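PDB 4DZ4: agmatinase from Burkholderia thailandensis, which probably hydrolyses agmatine to putrescine and urea at a centre of two manganese ions, as expected for an agmatinase of the arginase family. Local coordinates for residues Phe245-Leu250 and Pro256-Pro261; Pro70-Ala75 and Val291-Asp296; Ile160-His165 and Leu272-Gly277; Gly201-Asn206 and Leu250-Ala255. One frame throughout, in Å; residues are numbered along the deposited sequence.

Contact 1: residues Phe245-Leu250 and Pro256-Pro261; sequences FDIDCL and PGTGTP. With MN (manganese (II) ion), chain Q; MN (manganese (II) ion), chain P.
Van der Waals contact between Phe245-Leu250 and Pro256-Pro261 centres on Thr258. Its methyl CG2 lies 3.7 Å from Asp248 CB, and its OG1 sits 3.6 Å from the branch methyl CG2 of Ile247, the two side chains crossing at a slant. With OG1 anti to the backbone N (chi1 -158°), the hydroxyl also reaches the carbonyl of Glu290, outside both segments. Polar contact runs through one water: it donates to Asp248 OD1 and, at 2.6 Å, to Thr258 OG1, and accepts from the backbone N of Thr260. Thr260 OG1 itself stands 3.1 Å from Asp248 OD1. Metal bonds form the third group. Asp248 chelates one manganese with both oxygens, OD1 at 2.2 Å and OD2 at 2.5 Å, while OD2 also takes the backbone N-H of Ala164. Asp246 OD2 bridges the two manganese ions, 2.2 Å from the one chelated by Asp248 and 2.6 Å from the other; His139, Asp163, His165 and Asp167, with a bridging water, add further ligands. The other oxygen of Asp246, OD1, closes an Asx turn by accepting the N-H of Asp248 from above the carboxylate plane. Each carboxylate is thus held by metal on one hand and by N-H groups or water on the other, which fixes its rotation, and the clustered negative charge is probably balanced largely by the two cations.

Contact 2: residues Pro70-Ala75 and Val291-Asp296; sequences PSAVRA and VAPAYD
Ala72 presses its CB against the ring of Pro293, 3.7 Å from CB and 3.8 Å from CG, the methyl lying over one face of the pyrrolidine toward its CB-CG side. The same methyl is 4.2 Å from Val291 CG1. One residue further along the helix, Val73 adds a methyl-to-methyl contact, its CG2 4.0 Å from CG2 of Val291. In each valine the methyl concerned lies beside the backbone N, anti to the carbonyl carbon, and the two side chains meet at a slant. Contact is wholly apolar: Ala72 and Pro293 keep their CA atoms 6.1 Å apart, a close approach of helix and loop with a methyl group and the proline ring between them. Around this first shell, helix 300-323 packs on both segments, Ala302 against Ala72 and Ala305 against both valines, while Ile247 touches Val291 and Leu68 touches Pro293. The loop is shaped by a short 3-10 turn at Pro293-Tyr295, in which the N-H of Tyr295 bonds to the carbonyl O of Ala292 at 3.0 Å. Beyond it, Asp296 carries OD1 to the hydroxyl of Thr301 and OD2 to the N-H of Ala302, tying the end of the turn to helix 300-323. The result is the packing of a three-layer alpha/beta fold of the arginase type, with helix 69-76 lying against the loop that leads from strand 282-289 to helix 300-323.

Contact 3: residues Ile160-His165 and Leu272-Gly277; sequences IHFDAH and LAIVRG. With MN (manganese (II) ion), chain Q; MN (manganese (II) ion), chain P.
The layer between the parallel sheet and a covering helix is bridged here by one aromatic side chain, Phe162, at the end of strand 158-162. Its ring reaches helix 268-276 with the far edge: CZ lies 3.8 Å and CE1 3.9 Å from the CG2 methyl of Ile274, which sits at the edge close to the ring plane. The CG2 methyl of Val275 approaches CZ obliquely, at 4.1 Å, so the tip of the ring is met by two branch methyls from successive residues of the helix. The CA atoms of Phe162 and Val275 are 10.0 Å apart, a span that the Val275 side chain fills together with the phenyl group, whose CG lies beside its own backbone N (chi1 -69°). Just past Phe162 the chain enters the metal site. Asp163 shares its carboxylate between the two manganese ions, OD1 binding one at 2.1 Å and OD2 the other at 2.2 Å. His165 ND1 binds the same ion as OD1. The carboxylate is held further by the N-H of His165, which meets OD1 from above its plane in an Asx turn, and by His161 NE2, which donates to OD2 on the anti side at 2.8 Å. His161 is itself placed by Gln199 through ND1, making it a second-shell support. Within the fold, Phe162 also stacks on Phe245 of the neighbouring strand 240-246, Ile274 touches Thr228 of helix 225-236, and Val275 meets Asp311 of helix 300-323, so helix 268-276 lies wedged between two other helices over the sheet.

Contact 4: residues Gly201-Asn206 and Leu250-Ala255; sequences GIRTWN and LDPAFA. With EDO (1,2-ethanediol), chain R.
Beside the dimanganese site, a buried arginine joins the loop after strand 198-202 to the loop that follows the metal-binding Asp246 and Asp248. Arg203 sends a chain extended from CG to NE toward Leu250-Ala255, directed there by CG lying between the backbone N and carbonyl carbon (chi1 51°), and brings NH1 to the carbonyl O of Leu250. That bond is weak, 3.2 Å long with an N-H...O angle of 128°, although the oxygen lies at the edge of the guanidinium, near its plane. Pro252 CD comes to the same edge, 4.2 Å from NH1. Stronger bonds run from NH1 to the carbonyl of Val262 and from NH2 to that of Cys249, both outside the two segments. The bond from NH2 to Gly201 O, at 3.0 Å and in the guanidinium plane, ties the far end of the side chain to its own segment. On the facing loop, Asp251 shapes the turn. Its OD2 takes the N-H of Ala253 in a nearly straight 3.0 Å bond (171°), an Asx turn, while its backbone O accepts from the N-H groups of both Phe254 and Ala255. OD1 accepts from the backbone N of Gly264 and Gly265. Several main-chain carbonyls thus share one cationic group, which probably eases its burial. Here the arginine ties together loops at the C-terminal ends of parallel strands, where the metal site of an arginase-type alpha/beta fold lies.

In the fold
All four contacts belong to one arginase-type alpha/beta domain. Contacts 1 and 3 share both manganese ions and a bridging water, their segments extending from the neighbouring strands 240-246 and 158-162. Contact 4 adds strand 198-202; its centre is about 7 Å from that of contact 1, with which it shares Leu250 and alternates along the chain. Contacts 1, 3 and 4 all fall between the two segments of contact 2, whose centre lies about 19 Å from that of contact 3. Contact 2 still touches contact 1, where Gly257 O probably accepts from Ala292 N. The loops after strands 158-162, 198-202 and 240-246 meet at or beside the metal centre, while contact 2 packs a helix farther out.

Contact 1: residues Phe245-Leu250 and Pro256-Pro261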
loop_
_atom_site.group_PDB
_atom_site.type_symbol
_atom_site.label_atom_id
_atom_site.label_comp_id
_atom_site.label_asym_id
_atom_site.label_seq_id
_atom_site.Cartn_x
_atom_site.Cartn_y
_atom_site.Cartn_z
ATOM N N PHE B 245 -4.892 26.093 7.470
ATOM C CA PHE B 245 -5.051 25.288 6.262
ATOM C C PHE B 245 -5.261 23.823 6.613
ATOM O O PHE B 245 -4.308 23.137 7.001
ATOM C CB PHE B 245 -3.839 25.442 5.333
ATOM C CG PHE B 245 -4.121 25.034 3.913
ATOM C CD1 PHE B 245 -4.312 23.692 3.597
ATOM C CD2 PHE B 245 -4.223 26.004 2.889
ATOM C CE1 PHE B 245 -4.610 23.283 2.293
ATOM C CE2 PHE B 245 -4.482 25.606 1.577
ATOM C CZ PHE B 245 -4.680 24.244 1.274
ATOM N N ASP B 246 -6.492 23.351 6.459
ATOM C CA ASP B 246 -6.814 21.927 6.646
ATOM C C ASP B 246 -6.553 21.279 5.283
ATOM O O ASP B 246 -7.158 21.666 4.306
ATOM C CB ASP B 246 -8.271 21.804 7.123
ATOM C CG ASP B 246 -8.759 20.322 7.301
ATOM O OD1 ASP B 246 -8.116 19.393 6.777
ATOM O OD2 ASP B 246 -9.814 20.123 7.952
ATOM N N ILE B 247 -5.603 20.344 5.217
ATOM C CA ILE B 247 -5.224 19.699 3.959
ATOM C C ILE B 247 -6.418 19.062 3.216
ATOM O O ILE B 247 -6.380 18.930 1.984
ATOM C CB ILE B 247 -4.057 18.705 4.174
ATOM C CG1 ILE B 247 -3.201 18.555 2.875
ATOM C CG2 ILE B 247 -4.574 17.361 4.746
ATOM C CD1 ILE B 247 -2.546 19.823 2.347
ATOM N N ASP B 248 -7.493 18.742 3.937
ATOM C CA ASP B 248 -8.701 18.197 3.276
ATOM C C ASP B 248 -9.478 19.235 2.457
ATOM O O ASP B 248 -10.464 18.903 1.798
ATOM C CB ASP B 248 -9.594 17.394 4.251
ATOM C CG ASP B 248 -10.468 18.269 5.191
ATOM O OD1 ASP B 248 -10.867 17.698 6.240
ATOM O OD2 ASP B 248 -10.742 19.466 4.935
ATOM N N CYS B 249 -9.009 20.489 2.484
ATOM C CA CYS B 249 -9.450 21.489 1.477
ATOM C C CYS B 249 -9.180 20.902 0.050
ATOM O O CYS B 249 -10.004 21.025 -0.860
ATOM C CB CYS B 249 -8.639 22.778 1.657
ATOM S SG CYS B 249 -9.126 24.050 0.469
ATOM N N LEU B 250 -8.042 20.230 -0.098
ATOM C CA LEU B 250 -7.671 19.645 -1.377
ATOM C C LEU B 250 -8.545 18.420 -1.642
ATOM O O LEU B 250 -8.953 17.724 -0.702
ATOM C CB LEU B 250 -6.181 19.228 -1.373
ATOM C CG LEU B 250 -5.224 20.369 -1.036
ATOM C CD1 LEU B 250 -3.768 19.898 -1.116
ATOM C CD2 LEU B 250 -5.439 21.565 -1.955
ATOM N N PRO B 256 -5.012 12.361 -0.242
ATOM C CA PRO B 256 -5.709 11.148 0.251
ATOM C C PRO B 256 -5.450 10.907 1.741
ATOM O O PRO B 256 -6.245 10.222 2.418
ATOM C CB PRO B 256 -5.083 10.019 -0.586
ATOM C CG PRO B 256 -3.720 10.543 -1.023
ATOM C CD PRO B 256 -4.009 12.018 -1.282
ATOM N N GLY B 257 -4.332 11.445 2.223
ATOM C CA GLY B 257 -3.865 11.201 3.585
ATOM C C GLY B 257 -4.513 12.132 4.581
ATOM O O GLY B 257 -3.858 12.984 5.147
ATOM N N THR B 258 -5.804 11.936 4.820
ATOM C CA THR B 258 -6.521 12.806 5.744
ATOM C C THR B 258 -7.686 12.043 6.373
ATOM O O THR B 258 -8.138 11.028 5.835
ATOM C CB THR B 258 -6.919 14.135 5.042
ATOM O OG1 THR B 258 -7.152 15.155 6.040
ATOM C CG2 THR B 258 -8.154 13.940 4.121
ATOM N N GLY B 259 -8.148 12.496 7.536
ATOM C CA GLY B 259 -9.135 11.725 8.304
ATOM C C GLY B 259 -10.572 11.827 7.813
ATOM O O GLY B 259 -11.366 10.926 8.069
ATOM N N THR B 260 -10.915 12.943 7.144
ATOM C CA THR B 260 -12.290 13.213 6.674
ATOM C C THR B 260 -12.293 13.691 5.219
ATOM O O THR B 260 -12.573 14.878 4.929
ATOM C CB THR B 260 -13.062 14.234 7.578
ATOM O OG1 THR B 260 -12.224 15.373 7.811
ATOM C CG2 THR B 260 -13.428 13.622 8.920
ATOM N N PRO B 261 -11.991 12.782 4.280
ATOM C CA PRO B 261 -11.914 13.131 2.861
ATOM C C PRO B 261 -13.310 13.402 2.268
ATOM O O PRO B 261 -14.267 12.613 2.493
ATOM C CB PRO B 261 -11.300 11.867 2.223
ATOM C CG PRO B 261 -11.656 10.740 3.144
ATOM C CD PRO B 261 -11.567 11.381 4.516
HETATM MN MN MN Q . -11.731 19.446 7.223
HETATM MN MN MN P . -11.175 21.347 9.767
HETATM O O HOH W 1 -9.390 15.542 7.405
HETATM O O HOH W 2 -12.336 19.911 9.151
#

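Contact 2: residues Pro70-Ala75 and Val291-Asp296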
loop_
_atom_site.group_PDB
_atom_site.type_symbol
_atom_site.label_atom_id
_atom_site.label_comp_id
_atom_site.label_asym_id
_atom_site.label_seq_id
_atom_site.Cartn_x
_atom_site.Cartn_y
_atom_site.Cartn_z
ATOM N N PRO B 70 2.864 15.880 11.961
ATOM C CA PRO B 70 4.040 16.754 11.933
ATOM C C PRO B 70 5.280 16.063 11.393
ATOM O O PRO B 70 6.024 16.654 10.597
ATOM C CB PRO B 70 4.215 17.145 13.413
ATOM C CG PRO B 70 2.805 17.131 13.936
ATOM C CD PRO B 70 2.198 15.906 13.275
ATOM N N SER B 71 5.497 14.804 11.797
ATOM C CA SER B 71 6.656 14.062 11.288
ATOM C C SER B 71 6.537 13.867 9.782
ATOM O O SER B 71 7.536 13.887 9.071
ATOM C CB SER B 71 6.830 12.709 12.026
ATOM O OG SER B 71 5.710 11.869 11.847
ATOM N N ALA B 72 5.309 13.636 9.306
ATOM C CA ALA B 72 5.100 13.383 7.875
ATOM C C ALA B 72 5.410 14.638 7.066
ATOM O O ALA B 72 6.024 14.558 5.997
ATOM C CB ALA B 72 3.672 12.907 7.607
ATOM N N VAL B 73 4.969 15.786 7.557
ATOM C CA VAL B 73 5.211 17.043 6.849
ATOM C C VAL B 73 6.719 17.389 6.858
ATOM O O VAL B 73 7.256 17.808 5.832
ATOM C CB VAL B 73 4.357 18.189 7.423
ATOM C CG1 VAL B 73 4.697 19.517 6.718
ATOM C CG2 VAL B 73 2.874 17.849 7.222
ATOM N N ARG B 74 7.396 17.188 7.993
ATOM C CA ARG B 74 8.846 17.339 8.018
ATOM C C ARG B 74 9.559 16.478 6.970
ATOM O O ARG B 74 10.389 16.984 6.207
ATOM C CB ARG B 74 9.415 17.062 9.415
ATOM C CG ARG B 74 9.036 18.133 10.414
ATOM C CD ARG B 74 9.575 17.748 11.774
ATOM N NE ARG B 74 9.326 18.793 12.791
ATOM C CZ ARG B 74 8.460 18.732 13.812
ATOM N NH1 ARG B 74 7.720 17.638 14.075
ATOM N NH2 ARG B 74 8.389 19.765 14.641
ATOM N N ALA B 75 9.235 15.179 6.930
ATOM C CA ALA B 75 9.849 14.276 5.958
ATOM C C ALA B 75 9.556 14.716 4.522
ATOM O O ALA B 75 10.407 14.572 3.647
ATOM C CB ALA B 75 9.389 12.831 6.180
ATOM N N VAL B 291 -2.974 16.346 8.246
ATOM C CA VAL B 291 -2.218 15.319 7.492
ATOM C C VAL B 291 -2.177 14.016 8.335
ATOM O O VAL B 291 -1.785 14.052 9.514
ATOM C CB VAL B 291 -0.799 15.808 7.154
ATOM C CG1 VAL B 291 0.001 14.663 6.526
ATOM C CG2 VAL B 291 -0.854 17.034 6.186
ATOM N N ALA B 292 -2.606 12.894 7.738
ATOM C CA ALA B 292 -2.654 11.598 8.429
ATOM C C ALA B 292 -1.851 10.599 7.583
ATOM O O ALA B 292 -2.370 10.056 6.599
ATOM C CB ALA B 292 -4.115 11.157 8.611
ATOM N N PRO B 293 -0.559 10.409 7.903
ATOM C CA PRO B 293 0.316 9.681 6.963
ATOM C C PRO B 293 -0.074 8.201 6.745
ATOM O O PRO B 293 0.262 7.621 5.685
ATOM C CB PRO B 293 1.707 9.794 7.601
ATOM C CG PRO B 293 1.455 10.207 9.022
ATOM C CD PRO B 293 0.221 11.069 8.974
ATOM N N ALA B 294 -0.758 7.593 7.700
ATOM C CA ALA B 294 -1.219 6.198 7.485
ATOM C C ALA B 294 -2.140 6.084 6.282
ATOM O O ALA B 294 -2.263 5.009 5.725
ATOM C CB ALA B 294 -1.926 5.667 8.723
ATOM N N TYR B 295 -2.809 7.190 5.914
ATOM C CA TYR B 295 -3.683 7.222 4.728
ATOM C C TYR B 295 -3.033 7.931 3.551
ATOM O O TYR B 295 -3.642 8.059 2.497
ATOM C CB TYR B 295 -4.992 7.917 5.075
ATOM C CG TYR B 295 -5.813 7.050 6.020
ATOM C CD1 TYR B 295 -6.608 6.026 5.522
ATOM C CD2 TYR B 295 -5.739 7.232 7.400
ATOM C CE1 TYR B 295 -7.319 5.195 6.380
ATOM C CE2 TYR B 295 -6.454 6.406 8.266
ATOM C CZ TYR B 295 -7.244 5.400 7.746
ATOM O OH TYR B 295 -7.946 4.567 8.616
ATOM N N ASP B 296 -1.795 8.395 3.722
ATOM C CA ASP B 296 -1.108 9.044 2.600
ATOM C C ASP B 296 -0.627 8.027 1.554
ATOM O O ASP B 296 -0.491 6.813 1.829
ATOM C CB ASP B 296 0.066 9.896 3.092
ATOM C CG ASP B 296 0.355 11.082 2.190
ATOM O OD1 ASP B 296 -0.272 11.207 1.103
ATOM O OD2 ASP B 296 1.196 11.920 2.581
#

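Contact 3: residues Ile160-His165 and Leu272-Gly277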
loop_
_atom_site.group_PDB
_atom_site.type_symbol
_atom_site.label_atom_id
_atom_site.label_comp_id
_atom_site.label_asym_id
_atom_site.label_seq_id
_atom_site.Cartn_x
_atom_site.Cartn_y
_atom_site.Cartn_z
ATOM N N ILE B 160 -8.582 33.166 8.122
ATOM C CA ILE B 160 -8.574 32.719 6.717
ATOM C C ILE B 160 -8.445 31.199 6.798
ATOM O O ILE B 160 -7.417 30.673 7.185
ATOM C CB ILE B 160 -7.413 33.319 5.897
ATOM C CG1 ILE B 160 -7.483 34.859 5.884
ATOM C CG2 ILE B 160 -7.474 32.747 4.468
ATOM C CD1 ILE B 160 -6.262 35.511 5.245
ATOM N N HIS B 161 -9.502 30.504 6.405
ATOM C CA HIS B 161 -9.666 29.075 6.745
ATOM C C HIS B 161 -9.897 28.255 5.497
ATOM O O HIS B 161 -10.902 28.446 4.818
ATOM C CB HIS B 161 -10.830 29.016 7.728
ATOM C CG HIS B 161 -11.300 27.628 8.104
ATOM N ND1 HIS B 161 -12.535 27.422 8.633
ATOM C CD2 HIS B 161 -10.676 26.392 8.072
ATOM C CE1 HIS B 161 -12.700 26.113 8.902
ATOM N NE2 HIS B 161 -11.576 25.477 8.564
ATOM N N PHE B 162 -8.924 27.411 5.145
ATOM C CA PHE B 162 -9.042 26.549 3.964
ATOM C C PHE B 162 -9.478 25.167 4.465
ATOM O O PHE B 162 -8.798 24.592 5.325
ATOM C CB PHE B 162 -7.695 26.425 3.254
ATOM C CG PHE B 162 -7.232 27.680 2.579
ATOM C CD1 PHE B 162 -7.405 27.859 1.201
ATOM C CD2 PHE B 162 -6.583 28.677 3.311
ATOM C CE1 PHE B 162 -6.978 29.023 0.554
ATOM C CE2 PHE B 162 -6.119 29.837 2.669
ATOM C CZ PHE B 162 -6.313 30.008 1.299
ATOM N N ASP B 163 -10.579 24.617 3.942
ATOM C CA ASP B 163 -11.147 23.397 4.534
ATOM C C ASP B 163 -12.316 22.944 3.705
ATOM O O ASP B 163 -13.051 23.781 3.165
ATOM C CB ASP B 163 -11.664 23.718 5.952
ATOM C CG ASP B 163 -11.645 22.525 6.902
ATOM O OD1 ASP B 163 -12.073 21.414 6.525
ATOM O OD2 ASP B 163 -11.280 22.744 8.079
ATOM N N ALA B 164 -12.527 21.637 3.648
ATOM C CA ALA B 164 -13.817 21.120 3.173
ATOM C C ALA B 164 -14.942 21.373 4.190
ATOM O O ALA B 164 -16.122 21.294 3.828
ATOM C CB ALA B 164 -13.714 19.612 2.896
ATOM N N HIS B 165 -14.567 21.643 5.452
ATOM C CA HIS B 165 -15.484 21.714 6.607
ATOM C C HIS B 165 -15.406 23.070 7.313
ATOM O O HIS B 165 -14.338 23.598 7.557
ATOM C CB HIS B 165 -15.129 20.646 7.650
ATOM C CG HIS B 165 -15.023 19.257 7.080
ATOM N ND1 HIS B 165 -13.847 18.729 6.651
ATOM C CD2 HIS B 165 -15.993 18.287 6.878
ATOM C CE1 HIS B 165 -14.075 17.475 6.181
ATOM N NE2 HIS B 165 -15.381 17.208 6.338
ATOM N N LEU B 272 -2.163 26.629 -3.955
ATOM C CA LEU B 272 -0.872 27.297 -3.853
ATOM C C LEU B 272 -0.930 28.660 -4.559
ATOM O O LEU B 272 -0.298 29.625 -4.114
ATOM C CB LEU B 272 0.244 26.408 -4.409
ATOM C CG LEU B 272 0.512 25.143 -3.557
ATOM C CD1 LEU B 272 1.536 24.291 -4.287
ATOM C CD2 LEU B 272 0.994 25.481 -2.130
ATOM N N ALA B 273 -1.681 28.729 -5.665
ATOM C CA ALA B 273 -1.828 29.993 -6.399
ATOM C C ALA B 273 -2.478 31.036 -5.471
ATOM O O ALA B 273 -2.094 32.214 -5.479
ATOM C CB ALA B 273 -2.683 29.793 -7.644
ATOM N N ILE B 274 -3.460 30.593 -4.683
ATOM C CA ILE B 274 -4.120 31.478 -3.710
ATOM C C ILE B 274 -3.154 31.885 -2.589
ATOM O O ILE B 274 -2.952 33.080 -2.355
ATOM C CB ILE B 274 -5.406 30.838 -3.130
ATOM C CG1 ILE B 274 -6.430 30.600 -4.250
ATOM C CG2 ILE B 274 -6.019 31.738 -2.053
ATOM C CD1 ILE B 274 -7.517 29.603 -3.846
ATOM N N VAL B 275 -2.535 30.913 -1.932
ATOM C CA VAL B 275 -1.635 31.206 -0.802
ATOM C C VAL B 275 -0.488 32.117 -1.213
ATOM O O VAL B 275 -0.178 33.109 -0.517
ATOM C CB VAL B 275 -1.126 29.922 -0.117
ATOM C CG1 VAL B 275 -0.066 30.239 0.957
ATOM C CG2 VAL B 275 -2.317 29.220 0.544
ATOM N N ARG B 276 0.086 31.844 -2.377
ATOM C CA ARG B 276 1.204 32.634 -2.858
ATOM C C ARG B 276 0.859 34.096 -3.108
ATOM O O ARG B 276 1.759 34.947 -3.115
ATOM C CB ARG B 276 1.800 32.023 -4.115
ATOM C CG ARG B 276 2.579 30.740 -3.836
ATOM C CD ARG B 276 2.950 30.078 -5.148
ATOM N NE ARG B 276 3.465 28.709 -4.944
ATOM C CZ ARG B 276 3.625 27.846 -5.946
ATOM N NH1 ARG B 276 3.315 28.216 -7.192
ATOM N NH2 ARG B 276 4.098 26.628 -5.717
ATOM N N GLY B 277 -0.421 34.393 -3.305
ATOM C CA GLY B 277 -0.837 35.756 -3.628
ATOM C C GLY B 277 -1.227 36.600 -2.413
ATOM O O GLY B 277 -1.684 37.743 -2.568
HETATM MN MN MN Q . -11.731 19.446 7.223
HETATM MN MN MN P . -11.175 21.347 9.767
HETATM O O HOH W 2 -12.336 19.911 9.151
#

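Contact 4: residues Gly201-Asn206 and Leu250-Ala255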
loop_
_atom_site.group_PDB
_atom_site.type_symbol
_atom_site.label_atom_id
_atom_site.label_comp_id
_atom_site.label_asym_id
_atom_site.label_seq_id
_atom_site.Cartn_x
_atom_site.Cartn_y
_atom_site.Cartn_z
ATOM N N GLY B 201 -13.054 26.604 0.031
ATOM C CA GLY B 201 -13.060 25.192 -0.365
ATOM C C GLY B 201 -14.168 24.377 0.310
ATOM O O GLY B 201 -14.274 23.155 0.109
ATOM N N ILE B 202 -14.998 25.060 1.097
ATOM C CA ILE B 202 -16.129 24.437 1.815
ATOM C C ILE B 202 -16.997 23.586 0.897
ATOM O O ILE B 202 -17.336 23.986 -0.211
ATOM C CB ILE B 202 -17.003 25.482 2.551
ATOM C CG1 ILE B 202 -16.169 26.249 3.604
ATOM C CG2 ILE B 202 -18.245 24.792 3.165
ATOM C CD1 ILE B 202 -15.667 25.382 4.780
ATOM N N ARG B 203 -17.353 22.398 1.362
ATOM C CA ARG B 203 -18.240 21.535 0.586
ATOM C C ARG B 203 -18.966 20.562 1.511
ATOM O O ARG B 203 -19.298 19.423 1.117
ATOM C CB ARG B 203 -17.477 20.820 -0.534
ATOM C CG ARG B 203 -16.210 20.102 -0.113
ATOM C CD ARG B 203 -15.445 19.659 -1.360
ATOM N NE ARG B 203 -14.249 18.838 -1.069
ATOM C CZ ARG B 203 -13.051 19.285 -0.680
ATOM N NH1 ARG B 203 -12.055 18.408 -0.522
ATOM N NH2 ARG B 203 -12.813 20.583 -0.469
ATOM N N THR B 204 -19.297 21.056 2.717
ATOM C CA THR B 204 -20.160 20.326 3.639
ATOM C C THR B 204 -21.117 21.314 4.279
ATOM O O THR B 204 -20.845 22.530 4.297
ATOM C CB THR B 204 -19.386 19.581 4.747
ATOM O OG1 THR B 204 -18.407 20.439 5.346
ATOM C CG2 THR B 204 -18.695 18.325 4.161
ATOM N N TRP B 205 -22.231 20.787 4.770
ATOM C CA TRP B 205 -23.374 21.621 5.139
ATOM C C TRP B 205 -23.458 21.942 6.606
ATOM O O TRP B 205 -23.344 21.050 7.446
ATOM C CB TRP B 205 -24.691 20.950 4.727
ATOM C CG TRP B 205 -25.867 21.848 5.025
ATOM C CD1 TRP B 205 -26.719 21.797 6.117
ATOM C CD2 TRP B 205 -26.276 23.016 4.270
ATOM N NE1 TRP B 205 -27.651 22.803 6.059
ATOM C CE2 TRP B 205 -27.434 23.578 4.982
ATOM C CE3 TRP B 205 -25.837 23.618 3.085
ATOM C CZ2 TRP B 205 -28.105 24.709 4.527
ATOM C CZ3 TRP B 205 -26.529 24.761 2.639
ATOM C CH2 TRP B 205 -27.638 25.280 3.337
ATOM N N ASN B 206 -23.744 23.211 6.904
ATOM C CA ASN B 206 -24.108 23.637 8.268
ATOM C C ASN B 206 -25.353 24.506 8.169
ATOM O O ASN B 206 -25.453 25.359 7.280
ATOM C CB ASN B 206 -22.941 24.441 8.865
ATOM C CG ASN B 206 -23.094 24.749 10.356
ATOM O OD1 ASN B 206 -24.147 24.572 10.978
ATOM N ND2 ASN B 206 -22.009 25.267 10.931
ATOM N N LEU B 250 -8.042 20.230 -0.098
ATOM C CA LEU B 250 -7.671 19.645 -1.377
ATOM C C LEU B 250 -8.545 18.420 -1.642
ATOM O O LEU B 250 -8.953 17.724 -0.702
ATOM C CB LEU B 250 -6.181 19.228 -1.373
ATOM C CG LEU B 250 -5.224 20.369 -1.036
ATOM C CD1 LEU B 250 -3.768 19.898 -1.116
ATOM C CD2 LEU B 250 -5.439 21.565 -1.955
ATOM N N ASP B 251 -8.846 18.187 -2.913
ATOM C CA ASP B 251 -9.544 16.974 -3.296
ATOM C C ASP B 251 -8.784 15.756 -2.785
ATOM O O ASP B 251 -7.566 15.782 -2.754
ATOM C CB ASP B 251 -9.709 16.887 -4.814
ATOM C CG ASP B 251 -10.734 15.814 -5.194
ATOM O OD1 ASP B 251 -11.954 16.087 -5.172
ATOM O OD2 ASP B 251 -10.298 14.668 -5.406
ATOM N N PRO B 252 -9.502 14.686 -2.413
ATOM C CA PRO B 252 -8.814 13.425 -2.034
ATOM C C PRO B 252 -7.801 12.904 -3.056
ATOM O O PRO B 252 -6.877 12.176 -2.673
ATOM C CB PRO B 252 -9.984 12.442 -1.837
ATOM C CG PRO B 252 -11.128 13.347 -1.321
ATOM C CD PRO B 252 -10.954 14.639 -2.124
ATOM N N ALA B 253 -7.931 13.272 -4.329
ATOM C CA ALA B 253 -6.913 12.868 -5.310
ATOM C C ALA B 253 -5.537 13.448 -4.979
ATOM O O ALA B 253 -4.496 12.777 -5.185
ATOM C CB ALA B 253 -7.321 13.276 -6.724
ATOM N N PHE B 254 -5.539 14.693 -4.475
ATOM C CA PHE B 254 -4.317 15.402 -4.148
ATOM C C PHE B 254 -3.950 15.199 -2.685
ATOM O O PHE B 254 -2.760 15.282 -2.331
ATOM C CB PHE B 254 -4.509 16.906 -4.390
ATOM C CG PHE B 254 -4.870 17.232 -5.803
ATOM C CD1 PHE B 254 -3.871 17.467 -6.760
ATOM C CD2 PHE B 254 -6.212 17.297 -6.187
ATOM C CE1 PHE B 254 -4.216 17.745 -8.075
ATOM C CE2 PHE B 254 -6.555 17.546 -7.509
ATOM C CZ PHE B 254 -5.561 17.784 -8.449
ATOM N N ALA B 255 -4.951 14.917 -1.841
ATOM C CA ALA B 255 -4.707 14.809 -0.389
ATOM C C ALA B 255 -5.467 13.571 0.138
ATOM O O ALA B 255 -6.443 13.714 0.881
ATOM C CB ALA B 255 -5.186 16.093 0.334
HETATM C C1 EDO R . -26.816 20.570 9.918
HETATM O O1 EDO R . -25.939 21.646 10.364
HETATM C C2 EDO R . -26.093 19.238 9.660
HETATM O O2 EDO R . -25.573 19.143 8.313
#